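Amorpha-4,11-diene synthase (Artemisia annua, PDB 4GAX) is a plant sesquiterpene synthase that probably cyclises farnesyl diphosphate with loss of diphosphate to form a sesquiterpene such as amorpha-4,11-diene. Local coordinates at residues L81-V84 and D85-R89; W338-T341 and C342-M345; V523-I526 and N527-F531. All blocks are in the same frame, centred on the assembly; numbering follows the deposited sequence.

All three contacts are local, each formed within a single run of chain. Contacts 1 and 3 are alpha-helical turns, on helix 77-89 and helix 519-535. Contact 2 is a pair of short 3-10 turns in the loop between helix 325-337 and helix 351-370. Contact 3 is the core one, its centre about 3 Å from the centre of the chain; contact 1 is partly buried, and contact 2 is on the surface. Chemistry follows place. Contact 1 puts a salt bridge on one side and mainly aliphatic side chains on others. Contact 2 pairs two hydroxyls. Contact 3 is mostly aliphatic, with one amide and one imidazole. Contacts 1 and 2 lie on opposite sides of the chain centre.

Contact 1 (L81-V84 and D85-R89); sequences LKLV and DEIQR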
loop_
_atom_site.group_PDB
_atom_site.type_symbol
_atom_site.label_atom_id
_atom_site.label_comp_id
_atom_site.label_asym_id
_atom_site.label_seq_id
_atom_site.Cartn_x
_atom_site.Cartn_y
_atom_site.Cartn_z
ATOM N N LEU A 81 -13.880 -2.929 -20.497
ATOM C CA LEU A 81 -12.875 -2.233 -19.696
ATOM C C LEU A 81 -13.552 -1.406 -18.627
ATOM O O LEU A 81 -13.076 -1.344 -17.500
ATOM C CB LEU A 81 -11.994 -1.330 -20.566
ATOM C CG LEU A 81 -11.039 -2.063 -21.513
ATOM C CD1 LEU A 81 -10.248 -1.034 -22.310
ATOM C CD2 LEU A 81 -10.094 -2.951 -20.708
ATOM N N LYS A 82 -14.655 -0.752 -18.988
ATOM C CA LYS A 82 -15.398 0.055 -18.025
ATOM C C LYS A 82 -15.954 -0.800 -16.889
ATOM O O LYS A 82 -15.945 -0.385 -15.718
ATOM C CB LYS A 82 -16.524 0.825 -18.720
ATOM C CG LYS A 82 -17.201 1.866 -17.839
ATOM C CD LYS A 82 -16.160 2.758 -17.148
ATOM C CE LYS A 82 -16.772 4.050 -16.601
ATOM N NZ LYS A 82 -17.626 3.839 -15.394
ATOM N N LEU A 83 -16.450 -1.986 -17.231
ATOM C CA LEU A 83 -16.996 -2.894 -16.223
ATOM C C LEU A 83 -15.886 -3.371 -15.296
ATOM O O LEU A 83 -16.077 -3.444 -14.075
ATOM C CB LEU A 83 -17.620 -4.107 -16.911
ATOM C CG LEU A 83 -18.317 -5.158 -16.046
ATOM C CD1 LEU A 83 -19.316 -4.504 -15.107
ATOM C CD2 LEU A 83 -19.048 -6.143 -16.967
ATOM N N VAL A 84 -14.730 -3.701 -15.878
ATOM C CA VAL A 84 -13.573 -4.133 -15.094
ATOM C C VAL A 84 -13.190 -3.015 -14.130
ATOM O O VAL A 84 -12.986 -3.244 -12.939
ATOM C CB VAL A 84 -12.366 -4.487 -16.008
ATOM C CG1 VAL A 84 -11.090 -4.644 -15.191
ATOM C CG2 VAL A 84 -12.645 -5.760 -16.817
ATOM N N ASP A 85 -13.114 -1.793 -14.643
ATOM C CA ASP A 85 -12.779 -0.646 -13.789
ATOM C C ASP A 85 -13.760 -0.489 -12.616
ATOM O O ASP A 85 -13.376 -0.183 -11.486
ATOM C CB ASP A 85 -12.810 0.620 -14.635
ATOM C CG ASP A 85 -12.453 1.856 -13.858
ATOM O OD1 ASP A 85 -11.432 1.838 -13.137
ATOM O OD2 ASP A 85 -13.178 2.868 -13.993
ATOM N N GLU A 86 -15.047 -0.672 -12.883
ATOM C CA GLU A 86 -16.041 -0.480 -11.833
ATOM C C GLU A 86 -15.911 -1.584 -10.782
ATOM O O GLU A 86 -15.970 -1.329 -9.569
ATOM C CB GLU A 86 -17.433 -0.458 -12.444
ATOM C CG GLU A 86 -17.667 0.762 -13.296
ATOM C CD GLU A 86 -18.945 0.653 -14.100
ATOM O OE1 GLU A 86 -19.631 -0.387 -13.965
ATOM O OE2 GLU A 86 -19.257 1.600 -14.863
ATOM N N ILE A 87 -15.705 -2.812 -11.244
ATOM C CA ILE A 87 -15.508 -3.920 -10.311
ATOM C C ILE A 87 -14.281 -3.655 -9.422
ATOM O O ILE A 87 -14.322 -3.886 -8.213
ATOM C CB ILE A 87 -15.359 -5.255 -11.067
ATOM C CG1 ILE A 87 -16.672 -5.587 -11.774
ATOM C CG2 ILE A 87 -14.955 -6.381 -10.106
ATOM C CD1 ILE A 87 -16.554 -6.755 -12.801
ATOM N N GLN A 88 -13.205 -3.142 -10.013
ATOM C CA GLN A 88 -11.971 -2.907 -9.267
ATOM C C GLN A 88 -12.150 -1.784 -8.252
ATOM O O GLN A 88 -11.756 -1.899 -7.088
ATOM C CB GLN A 88 -10.811 -2.574 -10.224
ATOM C CG GLN A 88 -10.299 -3.767 -11.034
ATOM C CD GLN A 88 -9.232 -3.361 -12.059
ATOM O OE1 GLN A 88 -9.129 -2.193 -12.437
ATOM N NE2 GLN A 88 -8.438 -4.325 -12.504
ATOM N N ARG A 89 -12.732 -0.680 -8.701
ATOM C CA ARG A 89 -12.936 0.460 -7.819
ATOM C C ARG A 89 -13.995 0.205 -6.761
ATOM O O ARG A 89 -13.951 0.800 -5.674
ATOM C CB ARG A 89 -13.269 1.706 -8.645
ATOM C CG ARG A 89 -12.168 2.025 -9.680
ATOM C CD ARG A 89 -12.487 3.301 -10.408
ATOM N NE ARG A 89 -12.354 4.442 -9.516
ATOM C CZ ARG A 89 -12.292 5.705 -9.926
ATOM N NH1 ARG A 89 -12.380 5.993 -11.220
ATOM N NH2 ARG A 89 -12.142 6.682 -9.038
#
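K82 and E86 form a salt bridge one helical turn apart, with K82 NZ 2.8 Å from E86 OE2. OE2 uses its anti lone pair, away from OE1. The lysine chain bends at chi2 (49°) and again at chi4 (72°), which brings NZ round to the carboxylate. E86 CG also rests 3.2 Å from K82 O. A glutamine here would probably leave the lysine charge without its close mate, since E158 is only a long, weak ion partner. On the next side of the helix, D85 OD1 forms a salt bridge with R125 of helix 120-129. The backbone is regular alpha helix: D85 N bonds to L81 O at 2.9 Å, and the next three residues repeat the pattern. Helix 77-89 belongs to the all-helical N-terminal domain of plant terpene synthases. Its apolar sides face other helices. L83 CG meets I87 CD1 at 4.0 Å, and both side chains pack on L67 of helix 52-71. V84 and Q88 run side by side, with V84 CG1 3.8 Å from Q88 NE2, and both touch I100 of helix 97-111. L81 packs on W123 and L126 of helix 120-129.

Contact 2 (W338-T341 and C342-M345); sequences WSIT and CLDM
C342 and L343 each reach back three residues for a backbone bond. C342 N donates to S339 O at 3.3 Å, with an N-H...O angle of 160°. L343 N donates to I340 O at 3.1 Å and is more bent, at 142°. In both bonds the donor sits above the carbonyl plane, not on a lone pair. The i to i+3 spacing is that of a 3-10 helix. A further bond of the same spacing, M345 N to C342 O, carries the turn onward.

Side chains add to this frame. The sulfur of C342 comes close to the carbonyl that its own N-H holds, with SG 3.3 Å from S339 O. Its chi1 of 76° sets SG between the backbone N and the carbonyl carbon, on the side of S339 O. I340 CD1 and L343 CD2 meet at 4.2 Å, a light apolar touch between the ends of two side chains one turn apart. L343 CB also lies 3.2 Å from I340 O.

S339 OG and T341 OG1 are hydrogen-bonded at 3.1 Å, and either could be the donor. This pair spans the start of the first turn and ties the side chain of S339 to that of T341, which is itself exposed.

W338 is the first residue past helix 325-337 to leave helical geometry, with a positive phi. Its ring meets F357 and Y361 edge-to-face and makes a cation-pi contact with K381. S339 N is bonded to Y354 OH. C342, the buried residue here, is wedged among A334 and R337 of helix 325-337 and Y354 of helix 351-370. L343 lies on K351 and Y354. The loop is thus held against the helices on both sides of it in the chain, while W338 reaches across to helix 374-399.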
loop_
_atom_site.group_PDB
_atom_site.type_symbol
_atom_site.label_atom_id
_atom_site.label_comp_id
_atom_site.label_asym_id
_atom_site.label_seq_id
_atom_site.Cartn_x
_atom_site.Cartn_y
_atom_site.Cartn_z
ATOM N N TRP A 338 19.353 -16.546 17.400
ATOM C CA TRP A 338 18.002 -16.990 17.058
ATOM C C TRP A 338 17.663 -18.287 17.785
ATOM O O TRP A 338 17.448 -19.327 17.153
ATOM C CB TRP A 338 17.875 -17.195 15.548
ATOM C CG TRP A 338 16.468 -17.128 15.016
ATOM C CD1 TRP A 338 15.517 -18.106 15.084
ATOM C CD2 TRP A 338 15.865 -16.028 14.310
ATOM N NE1 TRP A 338 14.356 -17.684 14.469
ATOM C CE2 TRP A 338 14.543 -16.412 13.988
ATOM C CE3 TRP A 338 16.314 -14.759 13.925
ATOM C CZ2 TRP A 338 13.663 -15.569 13.292
ATOM C CZ3 TRP A 338 15.437 -13.920 13.225
ATOM C CH2 TRP A 338 14.128 -14.330 12.919
ATOM N N SER A 339 17.625 -18.221 19.113
ATOM C CA SER A 339 17.263 -19.377 19.927
ATOM C C SER A 339 16.893 -18.937 21.326
ATOM O O SER A 339 17.568 -18.085 21.920
ATOM C CB SER A 339 18.415 -20.382 20.011
ATOM O OG SER A 339 18.122 -21.371 20.986
ATOM N N ILE A 340 15.836 -19.535 21.860
ATOM C CA ILE A 340 15.371 -19.188 23.194
ATOM C C ILE A 340 16.395 -19.553 24.268
ATOM O O ILE A 340 16.372 -19.004 25.376
ATOM C CB ILE A 340 14.002 -19.842 23.494
ATOM C CG1 ILE A 340 13.274 -19.053 24.580
ATOM C CG2 ILE A 340 14.156 -21.319 23.858
ATOM C CD1 ILE A 340 13.089 -17.583 24.220
ATOM N N THR A 341 17.311 -20.460 23.934
ATOM C CA THR A 341 18.299 -20.929 24.902
ATOM C C THR A 341 19.274 -19.837 25.329
ATOM O O THR A 341 19.872 -19.924 26.399
ATOM C CB THR A 341 19.127 -22.108 24.359
ATOM O OG1 THR A 341 20.077 -21.623 23.401
ATOM C CG2 THR A 341 18.226 -23.152 23.708
ATOM N N CYS A 342 19.450 -18.815 24.500
ATOM C CA CYS A 342 20.336 -17.717 24.883
ATOM C C CYS A 342 19.594 -16.586 25.619
ATOM O O CYS A 342 20.078 -15.452 25.678
ATOM C CB CYS A 342 21.097 -17.173 23.671
ATOM S SG CYS A 342 20.107 -16.137 22.574
ATOM N N LEU A 343 18.433 -16.907 26.192
ATOM C CA LEU A 343 17.638 -15.935 26.946
ATOM C C LEU A 343 18.425 -15.424 28.155
ATOM O O LEU A 343 18.241 -14.290 28.607
ATOM C CB LEU A 343 16.346 -16.596 27.419
ATOM C CG LEU A 343 15.068 -15.800 27.700
ATOM C CD1 LEU A 343 15.046 -15.295 29.120
ATOM C CD2 LEU A 343 14.852 -14.656 26.702
ATOM N N ASP A 344 19.312 -16.269 28.668
ATOM C CA ASP A 344 20.119 -15.933 29.843
ATOM C C ASP A 344 21.249 -14.961 29.532
ATOM O O ASP A 344 21.848 -14.377 30.446
ATOM C CB ASP A 344 20.714 -17.201 30.446
ATOM C CG ASP A 344 19.693 -18.010 31.210
ATOM O OD1 ASP A 344 18.747 -17.400 31.759
ATOM O OD2 ASP A 344 19.839 -19.251 31.263
ATOM N N MET A 345 21.567 -14.801 28.252
ATOM C CA MET A 345 22.684 -13.940 27.878
ATOM C C MET A 345 22.223 -12.489 27.692
ATOM O O MET A 345 23.021 -11.606 27.388
ATOM C CB MET A 345 23.376 -14.468 26.607
ATOM C CG MET A 345 22.840 -13.890 25.299
ATOM S SD MET A 345 23.725 -14.438 23.816
ATOM C CE MET A 345 23.785 -12.901 22.890
#

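Contact 3 (V523-I526 and N527-F531); sequences VAVI and NLVHF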
loop_
_atom_site.group_PDB
_atom_site.type_symbol
_atom_site.label_atom_id
_atom_site.label_comp_id
_atom_site.label_asym_id
_atom_site.label_seq_id
_atom_site.Cartn_x
_atom_site.Cartn_y
_atom_site.Cartn_z
ATOM N N VAL A 523 2.074 -6.832 -6.286
ATOM C CA VAL A 523 0.926 -5.997 -5.938
ATOM C C VAL A 523 1.042 -5.610 -4.463
ATOM O O VAL A 523 0.803 -4.456 -4.101
ATOM C CB VAL A 523 -0.423 -6.718 -6.227
ATOM C CG1 VAL A 523 -1.612 -6.006 -5.547
ATOM C CG2 VAL A 523 -0.649 -6.843 -7.747
ATOM N N ALA A 524 1.440 -6.568 -3.623
ATOM C CA ALA A 524 1.640 -6.297 -2.194
ATOM C C ALA A 524 2.711 -5.238 -2.000
ATOM O O ALA A 524 2.544 -4.332 -1.196
ATOM C CB ALA A 524 2.039 -7.582 -1.443
ATOM N N VAL A 525 3.825 -5.376 -2.720
ATOM C CA VAL A 525 4.900 -4.404 -2.623
ATOM C C VAL A 525 4.399 -3.013 -3.018
ATOM O O VAL A 525 4.663 -2.047 -2.314
ATOM C CB VAL A 525 6.126 -4.778 -3.494
ATOM C CG1 VAL A 525 7.121 -3.599 -3.547
ATOM C CG2 VAL A 525 6.822 -6.049 -2.944
ATOM N N ILE A 526 3.677 -2.909 -4.133
ATOM C CA ILE A 526 3.276 -1.592 -4.619
ATOM C C ILE A 526 2.281 -0.949 -3.646
ATOM O O ILE A 526 2.290 0.269 -3.462
ATOM C CB ILE A 526 2.726 -1.604 -6.086
ATOM C CG1 ILE A 526 2.714 -0.187 -6.668
ATOM C CG2 ILE A 526 1.296 -2.167 -6.181
ATOM C CD1 ILE A 526 4.097 0.391 -6.875
ATOM N N ASN A 527 1.459 -1.771 -2.998
ATOM C CA ASN A 527 0.493 -1.239 -2.040
ATOM C C ASN A 527 1.250 -0.685 -0.838
ATOM O O ASN A 527 0.944 0.402 -0.350
ATOM C CB ASN A 527 -0.506 -2.315 -1.596
ATOM C CG ASN A 527 -1.479 -2.711 -2.697
ATOM O OD1 ASN A 527 -1.679 -1.970 -3.676
ATOM N ND2 ASN A 527 -2.098 -3.880 -2.537
ATOM N N LEU A 528 2.248 -1.433 -0.364
ATOM C CA LEU A 528 3.051 -0.956 0.764
ATOM C C LEU A 528 3.784 0.340 0.423
ATOM O O LEU A 528 3.965 1.194 1.289
ATOM C CB LEU A 528 4.044 -2.023 1.247
ATOM C CG LEU A 528 3.366 -3.193 1.979
ATOM C CD1 LEU A 528 4.376 -4.304 2.274
ATOM C CD2 LEU A 528 2.716 -2.717 3.276
ATOM N N VAL A 529 4.210 0.498 -0.827
ATOM C CA VAL A 529 4.840 1.771 -1.226
ATOM C C VAL A 529 3.825 2.912 -1.214
ATOM O O VAL A 529 4.103 3.995 -0.701
ATOM C CB VAL A 529 5.474 1.685 -2.648
ATOM C CG1 VAL A 529 6.013 3.046 -3.079
ATOM C CG2 VAL A 529 6.598 0.654 -2.675
ATOM N N HIS A 530 2.640 2.677 -1.770
ATOM C CA HIS A 530 1.603 3.715 -1.760
ATOM C C HIS A 530 1.131 4.037 -0.344
ATOM O O HIS A 530 0.772 5.183 -0.031
ATOM C CB HIS A 530 0.423 3.308 -2.652
ATOM C CG HIS A 530 0.717 3.434 -4.113
ATOM N ND1 HIS A 530 0.273 2.523 -5.048
ATOM C CD2 HIS A 530 1.411 4.374 -4.796
ATOM C CE1 HIS A 530 0.688 2.894 -6.248
ATOM N NE2 HIS A 530 1.387 4.011 -6.122
ATOM N N PHE A 531 1.161 3.033 0.525
ATOM C CA PHE A 531 0.826 3.272 1.932
ATOM C C PHE A 531 1.694 4.341 2.591
ATOM O O PHE A 531 1.250 5.049 3.529
ATOM C CB PHE A 531 0.893 1.972 2.745
ATOM C CG PHE A 531 0.575 2.170 4.189
ATOM C CD1 PHE A 531 -0.727 2.430 4.586
ATOM C CD2 PHE A 531 1.573 2.127 5.150
ATOM C CE1 PHE A 531 -1.035 2.627 5.921
ATOM C CE2 PHE A 531 1.268 2.320 6.497
ATOM C CZ PHE A 531 -0.039 2.568 6.880
#
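The side-chain amide of N527 lies over the carbonyl oxygen of V523, with N527 CG 3.2 Å from V523 O. The oxygen sits almost directly above CG, against one face of the amide. On the same side, V523 CG1 comes within 3.7 Å of N527 ND2, and I526 CG2 within 3.9 Å of N527 OD1. N527 CG stands beside its own backbone N (chi1 -70°), which turns the amide back along the helix. ND2 donates to S292 O, and that bond fixes the rotation of the group and satisfies a buried N-H.

The imidazole of H530 runs beside I526, pointing the same way. I526 CG1 touches the ring at CE1, 3.7 Å away. I526 O is 3.0 Å from H530 N, the backbone bond that sets this pair one turn apart. The ring also meets W215 edge-to-face.

The remaining contacts are aliphatic. V525 CG1 and V529 CG2 are 4.4 Å apart, and V529 CG2 also lies 3.3 Å from V525 O. Each N-H from N527 to H530 donates to the carbonyl four residues earlier, as in a regular alpha helix.

Seven of the eight touching residues are buried, as befits a central helix of the all-helical class I terpene synthase fold. I526 and V529 pack on I507 of helix 489-513. V525 lies on L448, and L528 and V529 on K452, of helix 447-461. On another side, L528 and F531 face W288 of helix 282-292.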